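Local structure of putative prephenate dehydratase (Streptococcus mutans, 4LUB) at residues B[253-258]-B[265-270]; B[206-211]-B[239-244]; B[17-22]-B[26-31]; B[36-41]-B[176-181]. The protein probably catalyses the decarboxylating dehydration of prephenate to 3-phenylpyruvate, a step of L-phenylalanine biosynthesis. One frame throughout, in Å; residues are numbered along the deposited sequence.

Interaction 1: residues B[253-258]-B[265-270]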
loop_
_atom_site.group_PDB
_atom_site.type_symbol
_atom_site.label_atom_id
_atom_site.label_comp_id
_atom_site.label_asym_id
_atom_site.label_seq_id
_atom_site.Cartn_x
_atom_site.Cartn_y
_atom_site.Cartn_z
ATOM N N PHE B 253 15.819 -19.288 8.179
ATOM C CA PHE B 253 17.062 -18.910 7.510
ATOM C C PHE B 253 16.907 -17.637 6.681
ATOM O O PHE B 253 17.806 -16.797 6.670
ATOM C CB PHE B 253 17.595 -20.060 6.635
ATOM C CG PHE B 253 17.981 -21.291 7.422
ATOM C CD1 PHE B 253 18.985 -21.226 8.370
ATOM C CD2 PHE B 253 17.371 -22.510 7.186
ATOM C CE1 PHE B 253 19.349 -22.342 9.100
ATOM C CE2 PHE B 253 17.740 -23.635 7.903
ATOM C CZ PHE B 253 18.727 -23.551 8.858
ATOM N N ALA B 254 15.794 -17.513 5.964
ATOM C CA ALA B 254 15.484 -16.269 5.255
ATOM C C ALA B 254 15.600 -15.049 6.175
ATOM O O ALA B 254 16.256 -14.065 5.830
ATOM C CB ALA B 254 14.095 -16.333 4.636
ATOM N N LEU B 255 14.960 -15.119 7.340
ATOM C CA LEU B 255 15.042 -14.041 8.338
ATOM C C LEU B 255 16.461 -13.779 8.827
ATOM O O LEU B 255 16.848 -12.626 9.015
ATOM C CB LEU B 255 14.146 -14.336 9.546
ATOM C CG LEU B 255 12.662 -14.519 9.241
ATOM C CD1 LEU B 255 11.907 -14.969 10.476
ATOM C CD2 LEU B 255 12.081 -13.218 8.695
ATOM N N GLU B 256 17.214 -14.848 9.087
ATOM C CA GLU B 256 18.637 -14.724 9.412
ATOM C C GLU B 256 19.414 -13.973 8.327
ATOM O O GLU B 256 20.227 -13.101 8.637
ATOM C CB GLU B 256 19.269 -16.101 9.662
ATOM C CG GLU B 256 18.757 -16.808 10.911
ATOM C CD GLU B 256 19.511 -18.097 11.214
ATOM O OE1 GLU B 256 20.574 -18.336 10.608
ATOM O OE2 GLU B 256 19.019 -18.892 12.040
ATOM N N GLU B 257 19.187 -14.315 7.063
ATOM C CA GLU B 257 19.834 -13.585 5.972
ATOM C C GLU B 257 19.464 -12.090 5.938
ATOM O O GLU B 257 20.325 -11.246 5.692
ATOM C CB GLU B 257 19.532 -14.230 4.611
ATOM C CG GLU B 257 20.446 -13.673 3.515
ATOM C CD GLU B 257 20.315 -14.352 2.159
ATOM O OE1 GLU B 257 19.560 -15.346 2.015
ATOM O OE2 GLU B 257 20.970 -13.856 1.221
ATOM N N LEU B 258 18.192 -11.764 6.139
ATOM C CA LEU B 258 17.796 -10.359 6.278
ATOM C C LEU B 258 18.667 -9.627 7.299
ATOM O O LEU B 258 19.241 -8.572 6.999
ATOM C CB LEU B 258 16.323 -10.238 6.672
ATOM C CG LEU B 258 15.288 -10.645 5.626
ATOM C CD1 LEU B 258 13.893 -10.255 6.087
ATOM C CD2 LEU B 258 15.592 -9.985 4.294
ATOM N N TYR B 265 13.423 -6.233 10.669
ATOM C CA TYR B 265 12.060 -6.699 10.499
ATOM C C TYR B 265 11.400 -6.838 11.854
ATOM O O TYR B 265 12.063 -7.100 12.852
ATOM C CB TYR B 265 12.011 -8.030 9.733
ATOM C CG TYR B 265 12.712 -9.170 10.427
ATOM C CD1 TYR B 265 12.032 -9.988 11.317
ATOM C CD2 TYR B 265 14.058 -9.431 10.190
ATOM C CE1 TYR B 265 12.667 -11.030 11.958
ATOM C CE2 TYR B 265 14.698 -10.480 10.820
ATOM C CZ TYR B 265 14.001 -11.273 11.703
ATOM O OH TYR B 265 14.620 -12.314 12.350
ATOM N N LYS B 266 10.095 -6.604 11.871
ATOM C CA LYS B 266 9.229 -6.981 12.976
ATOM C C LYS B 266 8.278 -8.077 12.513
ATOM O O LYS B 266 7.594 -7.912 11.504
ATOM C CB LYS B 266 8.445 -5.767 13.476
ATOM C CG LYS B 266 7.593 -6.012 14.698
ATOM C CD LYS B 266 6.941 -4.715 15.116
ATOM C CE LYS B 266 6.022 -4.905 16.300
ATOM N NZ LYS B 266 5.586 -3.590 16.826
ATOM N N ILE B 267 8.259 -9.202 13.221
ATOM C CA ILE B 267 7.271 -10.243 12.950
ATOM C C ILE B 267 5.897 -9.837 13.463
ATOM O O ILE B 267 5.681 -9.740 14.672
ATOM C CB ILE B 267 7.659 -11.595 13.579
ATOM C CG1 ILE B 267 9.030 -12.042 13.066
ATOM C CG2 ILE B 267 6.588 -12.651 13.277
ATOM C CD1 ILE B 267 9.467 -13.391 13.592
ATOM N N LEU B 268 4.974 -9.587 12.537
ATOM C CA LEU B 268 3.627 -9.193 12.918
ATOM C C LEU B 268 2.791 -10.413 13.280
ATOM O O LEU B 268 1.835 -10.305 14.040
ATOM C CB LEU B 268 2.947 -8.415 11.785
ATOM C CG LEU B 268 3.602 -7.110 11.336
ATOM C CD1 LEU B 268 2.769 -6.472 10.241
ATOM C CD2 LEU B 268 3.751 -6.156 12.510
ATOM N N GLY B 269 3.168 -11.578 12.757
ATOM C CA GLY B 269 2.430 -12.795 13.035
ATOM C C GLY B 269 2.859 -14.024 12.254
ATOM O O GLY B 269 3.290 -13.915 11.106
ATOM N N LYS B 270 2.776 -15.183 12.907
ATOM C CA LYS B 270 2.781 -16.489 12.242
ATOM C C LYS B 270 1.454 -17.184 12.507
ATOM O O LYS B 270 1.103 -17.422 13.659
ATOM C CB LYS B 270 3.931 -17.389 12.720
ATOM C CG LYS B 270 5.326 -16.811 12.598
ATOM C CD LYS B 270 6.339 -17.853 13.045
ATOM C CE LYS B 270 7.738 -17.292 13.197
ATOM N NZ LYS B 270 8.687 -18.367 13.623
#
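Leu255 of helix 253-258 packs on the ring of Tyr265 in strand 265-270, and this pair carries most of the contact. One part of it is a CH-pi contact. The methyl CD2 of Leu255 sits over one face of the ring, 4.0 Å from the centroid of Tyr265 and only 13° off the ring normal. The CB of Leu255 meets the far end of the same ring, 3.5 Å from OH of Tyr265. The two side chains cross at about a right angle. The CB of Tyr265 points to the helix, and CG between the backbone N and the carbonyl carbon (chi1 62°) brings the ring against Leu255.

The rest is apolar packing. Leu258 comes to the other end of the ring, its CD1 4.2 Å from CD2 of Tyr265, in an oblique approach. The second methyl of Leu255, CD1, reaches CD1 of Ile267 at 4.3 Å. No hydrogen bond joins the two segments.

The helix and strand segments run nearly antiparallel, at 150°, with axes 10.7 Å apart at their closest. The strand carries a classic beta bulge at Leu268 and Gly269, against Ser195 of strand 189-199. Both segments belong to the ACT domain, where helices pack on one face of an antiparallel sheet. Leu196 and Leu198 of strand 189-199 extend the apolar layer beneath Leu255 and Leu258. Helix 208-216 lies alongside and touches Leu258 through Thr214 and Phe215.

Interaction 2: residues B[206-211]-B[239-244]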
loop_
_atom_site.group_PDB
_atom_site.type_symbol
_atom_site.label_atom_id
_atom_site.label_comp_id
_atom_site.label_asym_id
_atom_site.label_seq_id
_atom_site.Cartn_x
_atom_site.Cartn_y
_atom_site.Cartn_z
ATOM N N GLY B 206 15.031 1.513 -2.451
ATOM C CA GLY B 206 15.911 0.905 -3.431
ATOM C C GLY B 206 16.472 -0.466 -3.080
ATOM O O GLY B 206 16.896 -1.209 -3.965
ATOM N N ALA B 207 16.481 -0.808 -1.793
ATOM C CA ALA B 207 17.068 -2.072 -1.337
ATOM C C ALA B 207 15.997 -3.114 -1.068
ATOM O O ALA B 207 16.285 -4.173 -0.518
ATOM C CB ALA B 207 17.905 -1.853 -0.079
ATOM N N LEU B 208 14.759 -2.789 -1.428
ATOM C CA LEU B 208 13.649 -3.735 -1.334
ATOM C C LEU B 208 13.913 -5.043 -2.074
ATOM O O LEU B 208 13.608 -6.124 -1.574
ATOM C CB LEU B 208 12.364 -3.109 -1.874
ATOM C CG LEU B 208 11.098 -3.913 -1.571
ATOM C CD1 LEU B 208 10.999 -4.232 -0.076
ATOM C CD2 LEU B 208 9.833 -3.217 -2.098
ATOM N N TYR B 209 14.433 -4.936 -3.290
ATOM C CA TYR B 209 14.797 -6.121 -4.058
ATOM C C TYR B 209 15.704 -7.108 -3.305
ATOM O O TYR B 209 15.548 -8.315 -3.454
ATOM C CB TYR B 209 15.436 -5.704 -5.381
ATOM C CG TYR B 209 16.898 -5.374 -5.309
ATOM C CD1 TYR B 209 17.327 -4.149 -4.818
ATOM C CD2 TYR B 209 17.855 -6.286 -5.729
ATOM C CE1 TYR B 209 18.669 -3.832 -4.763
ATOM C CE2 TYR B 209 19.204 -5.983 -5.670
ATOM C CZ TYR B 209 19.605 -4.752 -5.185
ATOM O OH TYR B 209 20.944 -4.434 -5.115
ATOM N N LYS B 210 16.635 -6.601 -2.499
ATOM C CA LYS B 210 17.480 -7.458 -1.668
ATOM C C LYS B 210 16.659 -8.243 -0.663
ATOM O O LYS B 210 16.902 -9.426 -0.438
ATOM C CB LYS B 210 18.532 -6.647 -0.909
ATOM C CG LYS B 210 19.515 -5.883 -1.772
ATOM C CD LYS B 210 20.712 -5.459 -0.929
ATOM C CE LYS B 210 21.523 -4.372 -1.615
ATOM N NZ LYS B 210 22.750 -4.955 -2.237
ATOM N N ALA B 211 15.700 -7.565 -0.046
ATOM C CA ALA B 211 14.827 -8.203 0.923
ATOM C C ALA B 211 13.953 -9.269 0.273
ATOM O O ALA B 211 13.823 -10.372 0.792
ATOM C CB ALA B 211 13.962 -7.151 1.626
ATOM N N PHE B 239 7.449 -1.590 5.246
ATOM C CA PHE B 239 6.731 -2.459 4.326
ATOM C C PHE B 239 6.077 -3.640 5.015
ATOM O O PHE B 239 6.723 -4.370 5.759
ATOM C CB PHE B 239 7.689 -2.936 3.223
ATOM C CG PHE B 239 8.312 -1.808 2.457
ATOM C CD1 PHE B 239 7.659 -1.260 1.369
ATOM C CD2 PHE B 239 9.519 -1.264 2.852
ATOM C CE1 PHE B 239 8.216 -0.203 0.666
ATOM C CE2 PHE B 239 10.080 -0.208 2.154
ATOM C CZ PHE B 239 9.428 0.321 1.063
ATOM N N ILE B 240 4.787 -3.819 4.752
ATOM C CA ILE B 240 4.072 -5.014 5.179
ATOM C C ILE B 240 4.183 -6.074 4.107
ATOM O O ILE B 240 3.714 -5.895 2.989
ATOM C CB ILE B 240 2.588 -4.748 5.438
ATOM C CG1 ILE B 240 2.430 -3.536 6.342
ATOM C CG2 ILE B 240 1.934 -5.977 6.061
ATOM C CD1 ILE B 240 3.146 -3.725 7.658
ATOM N N ILE B 241 4.837 -7.167 4.460
ATOM C CA ILE B 241 4.984 -8.304 3.573
ATOM C C ILE B 241 4.441 -9.612 4.158
ATOM O O ILE B 241 4.720 -9.954 5.307
ATOM C CB ILE B 241 6.473 -8.439 3.163
ATOM C CG1 ILE B 241 6.878 -7.241 2.321
ATOM C CG2 ILE B 241 6.668 -9.628 2.249
ATOM C CD1 ILE B 241 8.346 -7.117 2.078
ATOM N N ASP B 242 3.649 -10.326 3.360
ATOM C CA ASP B 242 3.212 -11.673 3.716
ATOM C C ASP B 242 3.969 -12.697 2.872
ATOM O O ASP B 242 4.195 -12.488 1.676
ATOM C CB ASP B 242 1.706 -11.884 3.509
ATOM C CG ASP B 242 0.836 -10.882 4.264
ATOM O OD1 ASP B 242 1.332 -10.129 5.136
ATOM O OD2 ASP B 242 -0.379 -10.891 3.996
ATOM N N PHE B 243 4.329 -13.814 3.497
ATOM C CA PHE B 243 4.939 -14.933 2.797
ATOM C C PHE B 243 4.259 -16.204 3.245
ATOM O O PHE B 243 3.782 -16.299 4.377
ATOM C CB PHE B 243 6.436 -15.048 3.111
ATOM C CG PHE B 243 7.289 -14.011 2.447
ATOM C CD1 PHE B 243 7.560 -14.083 1.095
ATOM C CD2 PHE B 243 7.844 -12.977 3.178
ATOM C CE1 PHE B 243 8.346 -13.136 0.478
ATOM C CE2 PHE B 243 8.636 -12.034 2.556
ATOM C CZ PHE B 243 8.887 -12.110 1.208
ATOM N N GLU B 244 4.225 -17.190 2.363
ATOM C CA GLU B 244 3.777 -18.510 2.754
ATOM C C GLU B 244 4.710 -19.040 3.833
ATOM O O GLU B 244 5.927 -18.852 3.766
ATOM C CB GLU B 244 3.692 -19.445 1.550
ATOM C CG GLU B 244 2.291 -19.440 0.945
ATOM C CD GLU B 244 2.194 -20.134 -0.390
ATOM O OE1 GLU B 244 3.084 -20.953 -0.712
ATOM O OE2 GLU B 244 1.217 -19.853 -1.119
#
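Leu208 and Phe239 meet because their first torsions bring the methyls of one against the ring of the other. The CB atoms of both residues point toward the opposite segment. Leu208 of helix 208-211 then has CG turned away from its own backbone N (chi1 -169°). Phe239 of strand 239-244 has CG beside its backbone N (chi1 -58°).

The two methyls of Leu208 divide the work. CD1 lies over one face of the Phe239 ring and also reaches Ile241, 4.5 Å from its CD1. CD2 touches the ring at 4.4 Å from CE1 of Phe239. These distances mark light van der Waals packing. The backbones stay well apart, with CA of Leu208 9.0 Å from CA of Phe239.

Ala207 holds the N-cap position just before the helix, so Leu208 sits in its first turn. Ile241 touches Leu198 of strand 189-199 and Leu222 of strand 222-229 as well. Ile225 of the second subunit packs on both Leu208 and Phe239, so this corner of the ACT domain core is completed by the dimer partner.

The contact is wholly apolar, and no hydrogen bond crosses it. All three touching residues are buried. Its hold therefore comes from dispersion and from exclusion of water, and it links the helix-on-sheet packing to the subunit interface.

Interaction 3: residues B[17-22]-B[26-31]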
loop_
_atom_site.group_PDB
_atom_site.type_symbol
_atom_site.label_atom_id
_atom_site.label_comp_id
_atom_site.label_asym_id
_atom_site.label_seq_id
_atom_site.Cartn_x
_atom_site.Cartn_y
_atom_site.Cartn_z
ATOM N N ASN B 17 -19.084 -11.287 14.303
ATOM C CA ASN B 17 -19.293 -12.595 13.695
ATOM C C ASN B 17 -18.008 -13.419 13.631
ATOM O O ASN B 17 -18.013 -14.617 13.906
ATOM C CB ASN B 17 -19.879 -12.430 12.289
ATOM C CG ASN B 17 -20.424 -13.726 11.725
ATOM O OD1 ASN B 17 -20.688 -14.680 12.462
ATOM N ND2 ASN B 17 -20.594 -13.770 10.407
ATOM N N VAL B 18 -16.898 -12.763 13.308
ATOM C CA VAL B 18 -15.612 -13.453 13.213
ATOM C C VAL B 18 -15.150 -13.965 14.579
ATOM O O VAL B 18 -14.663 -15.092 14.700
ATOM C CB VAL B 18 -14.529 -12.533 12.599
ATOM C CG1 VAL B 18 -13.167 -13.211 12.602
ATOM C CG2 VAL B 18 -14.929 -12.125 11.181
ATOM N N ALA B 19 -15.323 -13.140 15.608
ATOM C CA ALA B 19 -14.809 -13.454 16.932
ATOM C C ALA B 19 -15.587 -14.616 17.554
ATOM O O ALA B 19 -15.029 -15.415 18.311
ATOM C CB ALA B 19 -14.871 -12.219 17.831
ATOM N N LEU B 20 -16.867 -14.715 17.209
ATOM C CA LEU B 20 -17.712 -15.839 17.633
ATOM C C LEU B 20 -17.182 -17.203 17.198
ATOM O O LEU B 20 -17.271 -18.182 17.937
ATOM C CB LEU B 20 -19.129 -15.680 17.073
ATOM C CG LEU B 20 -20.091 -14.671 17.695
ATOM C CD1 LEU B 20 -21.119 -14.209 16.671
ATOM C CD2 LEU B 20 -20.784 -15.321 18.884
ATOM N N HIS B 21 -16.643 -17.263 15.986
ATOM C CA HIS B 21 -16.195 -18.526 15.415
ATOM C C HIS B 21 -14.851 -18.952 16.002
ATOM O O HIS B 21 -14.600 -20.142 16.215
ATOM C CB HIS B 21 -16.102 -18.392 13.899
ATOM C CG HIS B 21 -17.439 -18.284 13.230
ATOM N ND1 HIS B 21 -18.252 -17.183 13.388
ATOM C CD2 HIS B 21 -18.115 -19.138 12.425
ATOM C CE1 HIS B 21 -19.363 -17.354 12.696
ATOM N NE2 HIS B 21 -19.306 -18.533 12.103
ATOM N N ALA B 22 -13.996 -17.972 16.278
ATOM C CA ALA B 22 -12.674 -18.250 16.816
ATOM C C ALA B 22 -12.782 -18.692 18.271
ATOM O O ALA B 22 -12.020 -19.543 18.734
ATOM C CB ALA B 22 -11.781 -17.028 16.683
ATOM N N ALA B 26 -16.380 -18.155 24.729
ATOM C CA ALA B 26 -15.713 -17.075 25.449
ATOM C C ALA B 26 -16.582 -15.831 25.634
ATOM O O ALA B 26 -17.616 -15.671 24.989
ATOM C CB ALA B 26 -14.417 -16.704 24.736
ATOM N N ASP B 27 -16.157 -14.966 26.546
ATOM C CA ASP B 27 -16.827 -13.693 26.776
ATOM C C ASP B 27 -16.287 -12.652 25.811
ATOM O O ASP B 27 -15.108 -12.315 25.852
ATOM C CB ASP B 27 -16.635 -13.230 28.224
ATOM C CG ASP B 27 -17.500 -12.026 28.579
ATOM O OD1 ASP B 27 -18.407 -11.673 27.785
ATOM O OD2 ASP B 27 -17.287 -11.442 29.670
ATOM N N LEU B 28 -17.150 -12.163 24.927
ATOM C CA LEU B 28 -16.714 -11.288 23.847
ATOM C C LEU B 28 -17.109 -9.850 24.156
ATOM O O LEU B 28 -18.284 -9.551 24.339
ATOM C CB LEU B 28 -17.318 -11.716 22.510
ATOM C CG LEU B 28 -17.262 -13.184 22.099
ATOM C CD1 LEU B 28 -17.949 -13.394 20.752
ATOM C CD2 LEU B 28 -15.835 -13.705 22.061
ATOM N N LEU B 29 -16.116 -8.967 24.240
ATOM C CA LEU B 29 -16.363 -7.579 24.605
ATOM C C LEU B 29 -16.082 -6.637 23.452
ATOM O O LEU B 29 -15.016 -6.680 22.863
ATOM C CB LEU B 29 -15.513 -7.167 25.812
ATOM C CG LEU B 29 -15.287 -8.183 26.930
ATOM C CD1 LEU B 29 -14.306 -7.640 27.957
ATOM C CD2 LEU B 29 -16.599 -8.576 27.593
ATOM N N PRO B 30 -17.049 -5.772 23.130
ATOM C CA PRO B 30 -16.876 -4.901 21.967
ATOM C C PRO B 30 -16.136 -3.609 22.316
ATOM O O PRO B 30 -16.244 -3.098 23.435
ATOM C CB PRO B 30 -18.315 -4.601 21.558
ATOM C CG PRO B 30 -19.030 -4.574 22.884
ATOM C CD PRO B 30 -18.432 -5.727 23.641
ATOM N N PHE B 31 -15.377 -3.087 21.363
ATOM C CA PHE B 31 -14.724 -1.801 21.550
ATOM C C PHE B 31 -14.952 -0.974 20.289
ATOM O O PHE B 31 -15.221 -1.534 19.217
ATOM C CB PHE B 31 -13.239 -1.991 21.854
ATOM C CG PHE B 31 -12.978 -2.604 23.204
ATOM C CD1 PHE B 31 -13.012 -3.977 23.373
ATOM C CD2 PHE B 31 -12.709 -1.807 24.304
ATOM C CE1 PHE B 31 -12.785 -4.547 24.614
ATOM C CE2 PHE B 31 -12.474 -2.370 25.545
ATOM C CZ PHE B 31 -12.513 -3.742 25.702
#
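Leu28 of strand 27-31 reaches Leu20 and Ala19 of helix 17-22 mainly with one methyl, CD1. This CD1 lies 3.9 Å from CD2 of Leu20, and it is equally close to CG of that residue. The two leucine side chains cross at about a right angle. The same CD1 comes within 4.2 Å of the carbonyl carbon C of Ala19 and within 4.4 Å of its CB. The contact is thus made partly against helix backbone. The other methyl of Leu28, CD2, is 4.2 Å from O of Ala19.

The CB of Leu28 points toward the helix, and CG lies beside the backbone N (chi1 -48°). Leu20 starts away from the strand, but its end bends back to meet Leu28. Leu20 is exposed and Ala19 is buried, so Leu28 lies between an exposed and a buried residue of the helix. CA of Ala19 and CA of Leu28 are 7.5 Å apart, a short spacing that the small alanine permits.

On the helix itself, His21 ND1 donates to the carbonyl O of Asn17, 2.6 Å away. The donor is tilted 25° from the carbonyl plane. Behind the helix, Val18 and Ala22 rest on Ile80 of strand 75-83. Strand 27-31 is held by backbone hydrogen bonds to strand 4-8, and Ile5 of that strand also touches Leu28.

Strand 4-8, helix 14-22 and strand 27-31 form a beta-alpha-beta unit with parallel strands. Such units are the building blocks of the periplasmic-binding-protein-like fold, to which the prephenate dehydratase family belongs.

Interaction 4: residues B[36-41]-B[176-181]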
loop_
_atom_site.group_PDB
_atom_site.type_symbol
_atom_site.label_atom_id
_atom_site.label_comp_id
_atom_site.label_asym_id
_atom_site.label_seq_id
_atom_site.Cartn_x
_atom_site.Cartn_y
_atom_site.Cartn_z
ATOM N N GLU B 36 -8.617 0.884 20.054
ATOM C CA GLU B 36 -9.107 0.543 21.384
ATOM C C GLU B 36 -9.266 -0.966 21.583
ATOM O O GLU B 36 -9.053 -1.469 22.688
ATOM C CB GLU B 36 -10.437 1.258 21.663
ATOM C CG GLU B 36 -10.294 2.765 21.880
ATOM C CD GLU B 36 -9.214 3.123 22.897
ATOM O OE1 GLU B 36 -9.129 2.449 23.950
ATOM O OE2 GLU B 36 -8.434 4.064 22.632
ATOM N N VAL B 37 -9.667 -1.680 20.531
ATOM C CA VAL B 37 -9.631 -3.142 20.545
ATOM C C VAL B 37 -8.256 -3.693 20.916
ATOM O O VAL B 37 -8.133 -4.526 21.818
ATOM C CB VAL B 37 -10.047 -3.739 19.175
ATOM C CG1 VAL B 37 -9.993 -5.254 19.226
ATOM C CG2 VAL B 37 -11.434 -3.248 18.746
ATOM N N ILE B 38 -7.230 -3.237 20.205
ATOM C CA ILE B 38 -5.858 -3.651 20.487
ATOM C C ILE B 38 -5.352 -3.174 21.853
ATOM O O ILE B 38 -4.729 -3.940 22.587
ATOM C CB ILE B 38 -4.884 -3.179 19.378
ATOM C CG1 ILE B 38 -5.293 -3.786 18.031
ATOM C CG2 ILE B 38 -3.467 -3.620 19.704
ATOM C CD1 ILE B 38 -4.678 -3.099 16.801
ATOM N N LYS B 39 -5.629 -1.921 22.198
ATOM C CA LYS B 39 -5.301 -1.397 23.534
ATOM C C LYS B 39 -5.916 -2.208 24.678
ATOM O O LYS B 39 -5.302 -2.363 25.735
ATOM C CB LYS B 39 -5.730 0.078 23.647
ATOM C CG LYS B 39 -4.814 1.024 22.873
ATOM C CD LYS B 39 -5.302 2.463 22.864
ATOM C CE LYS B 39 -5.495 3.013 24.267
ATOM N NZ LYS B 39 -6.068 4.395 24.230
ATOM N N ALA B 40 -7.129 -2.711 24.466
ATOM C CA ALA B 40 -7.788 -3.599 25.427
ATOM C C ALA B 40 -6.941 -4.821 25.783
ATOM O O ALA B 40 -6.925 -5.271 26.929
ATOM C CB ALA B 40 -9.141 -4.042 24.892
ATOM N N TYR B 41 -6.241 -5.366 24.796
ATOM C CA TYR B 41 -5.357 -6.491 25.059
ATOM C C TYR B 41 -4.151 -6.012 25.844
ATOM O O TYR B 41 -3.716 -6.655 26.797
ATOM C CB TYR B 41 -4.881 -7.133 23.760
ATOM C CG TYR B 41 -3.805 -8.169 23.972
ATOM C CD1 TYR B 41 -4.133 -9.489 24.243
ATOM C CD2 TYR B 41 -2.457 -7.818 23.948
ATOM C CE1 TYR B 41 -3.155 -10.440 24.441
ATOM C CE2 TYR B 41 -1.474 -8.760 24.148
ATOM C CZ TYR B 41 -1.830 -10.072 24.393
ATOM O OH TYR B 41 -0.849 -11.014 24.597
ATOM N N TRP B 176 -7.628 -10.649 11.638
ATOM C CA TRP B 176 -6.638 -11.277 12.487
ATOM C C TRP B 176 -7.086 -11.440 13.931
ATOM O O TRP B 176 -7.707 -10.550 14.511
ATOM C CB TRP B 176 -5.333 -10.481 12.439
ATOM C CG TRP B 176 -4.523 -10.768 11.226
ATOM C CD1 TRP B 176 -4.782 -11.708 10.264
ATOM C CD2 TRP B 176 -3.323 -10.102 10.829
ATOM N NE1 TRP B 176 -3.804 -11.669 9.295
ATOM C CE2 TRP B 176 -2.892 -10.699 9.626
ATOM C CE3 TRP B 176 -2.563 -9.064 11.384
ATOM C CZ2 TRP B 176 -1.745 -10.283 8.958
ATOM C CZ3 TRP B 176 -1.421 -8.655 10.724
ATOM C CH2 TRP B 176 -1.021 -9.265 9.519
ATOM N N VAL B 177 -6.758 -12.596 14.494
ATOM C CA VAL B 177 -6.820 -12.792 15.923
ATOM C C VAL B 177 -5.452 -12.442 16.480
ATOM O O VAL B 177 -4.446 -13.051 16.122
ATOM C CB VAL B 177 -7.205 -14.240 16.302
ATOM C CG1 VAL B 177 -7.271 -14.392 17.807
ATOM C CG2 VAL B 177 -8.528 -14.633 15.654
ATOM N N LEU B 178 -5.421 -11.404 17.304
ATOM C CA LEU B 178 -4.195 -10.958 17.948
ATOM C C LEU B 178 -4.087 -11.491 19.361
ATOM O O LEU B 178 -5.049 -11.454 20.122
ATOM C CB LEU B 178 -4.111 -9.425 17.964
ATOM C CG LEU B 178 -3.932 -8.551 16.718
ATOM C CD1 LEU B 178 -3.936 -9.325 15.413
ATOM C CD2 LEU B 178 -4.869 -7.339 16.694
ATOM N N GLY B 179 -2.896 -11.953 19.715
ATOM C CA GLY B 179 -2.638 -12.400 21.065
ATOM C C GLY B 179 -1.241 -12.949 21.225
ATOM O O GLY B 179 -0.319 -12.578 20.494
ATOM N N ASP B 180 -1.085 -13.837 22.195
ATOM C CA ASP B 180 0.231 -14.297 22.607
ATOM C C ASP B 180 0.357 -15.795 22.323
ATOM O O ASP B 180 1.460 -16.315 22.181
ATOM C CB ASP B 180 0.458 -13.984 24.092
ATOM C CG ASP B 180 1.775 -14.526 24.621
ATOM O OD1 ASP B 180 2.720 -14.699 23.824
ATOM O OD2 ASP B 180 1.870 -14.768 25.846
ATOM N N GLU B 181 -0.771 -16.490 22.203
ATOM C CA GLU B 181 -0.710 -17.908 21.863
ATOM C C GLU B 181 -1.611 -18.301 20.700
ATOM O O GLU B 181 -2.603 -17.637 20.416
ATOM C CB GLU B 181 -1.113 -18.734 23.093
ATOM C CG GLU B 181 -0.634 -18.174 24.430
ATOM C CD GLU B 181 -1.071 -19.012 25.618
ATOM O OE1 GLU B 181 -1.415 -20.198 25.428
ATOM O OE2 GLU B 181 -1.125 -18.458 26.738
#
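Helix 36-41 passes over the end of strand 176-179, with CA of Ile38 7.9 Å from CA of Leu178 and CA of Tyr41 7.6 Å from CA of Gly179. This is helix-on-sheet packing in the alpha/beta prephenate dehydratase domain. Ile38 meets Leu178 through CG1, which lies 3.8 Å from CD2 of the leucine. Strand 48-55 adds Val51 beside Leu178, and Tyr67 and Leu68 of helix 62-70 touch Ile38. Ile38 and Leu178 are both buried here.

Tyr41 takes the other end of the contact. With chi1 at 171° the ring swings away from its own backbone N and reaches the strand end. CE1 of Tyr41 lies 3.9 Å from CA of Gly179, where the strand has no side chain. Ile74 also touches Tyr41 and Leu178. Away from the strand, within the helix segment, Lys39 NZ forms a salt bridge with Glu36 OE2 (2.9 Å), which accepts through its syn lone pair.

Asp180 and Glu181 are poorly ordered, so the position of Asp180 is less certain. As modelled, the hydroxyl OH of Tyr41 lies 3.3 Å from CB of Asp180.

Overall arrangement
The four contacts form two pairs. Interactions 1 and 2 share the ACT domain core, their centres 10 Å apart. They touch where Leu258 CD2 lies 3.9 Å from Ala211 CA and where Leu268 CD1 lies 3.8 Å from Ile240 CD1. Interactions 3 and 4 lie in the prephenate dehydratase domain, with centres 12 Å apart. Phe31 joins them, its CZ 3.5 Å from Ala40 CB. The pairs do not touch. Interaction 4 comes within about 5 Å of interactions 1 and 2 at nearest atoms, whereas the centres of interactions 2 and 3 are 33 Å apart. Strand 264-274 connects the domains by pairing with strands 75-83 and 189-199.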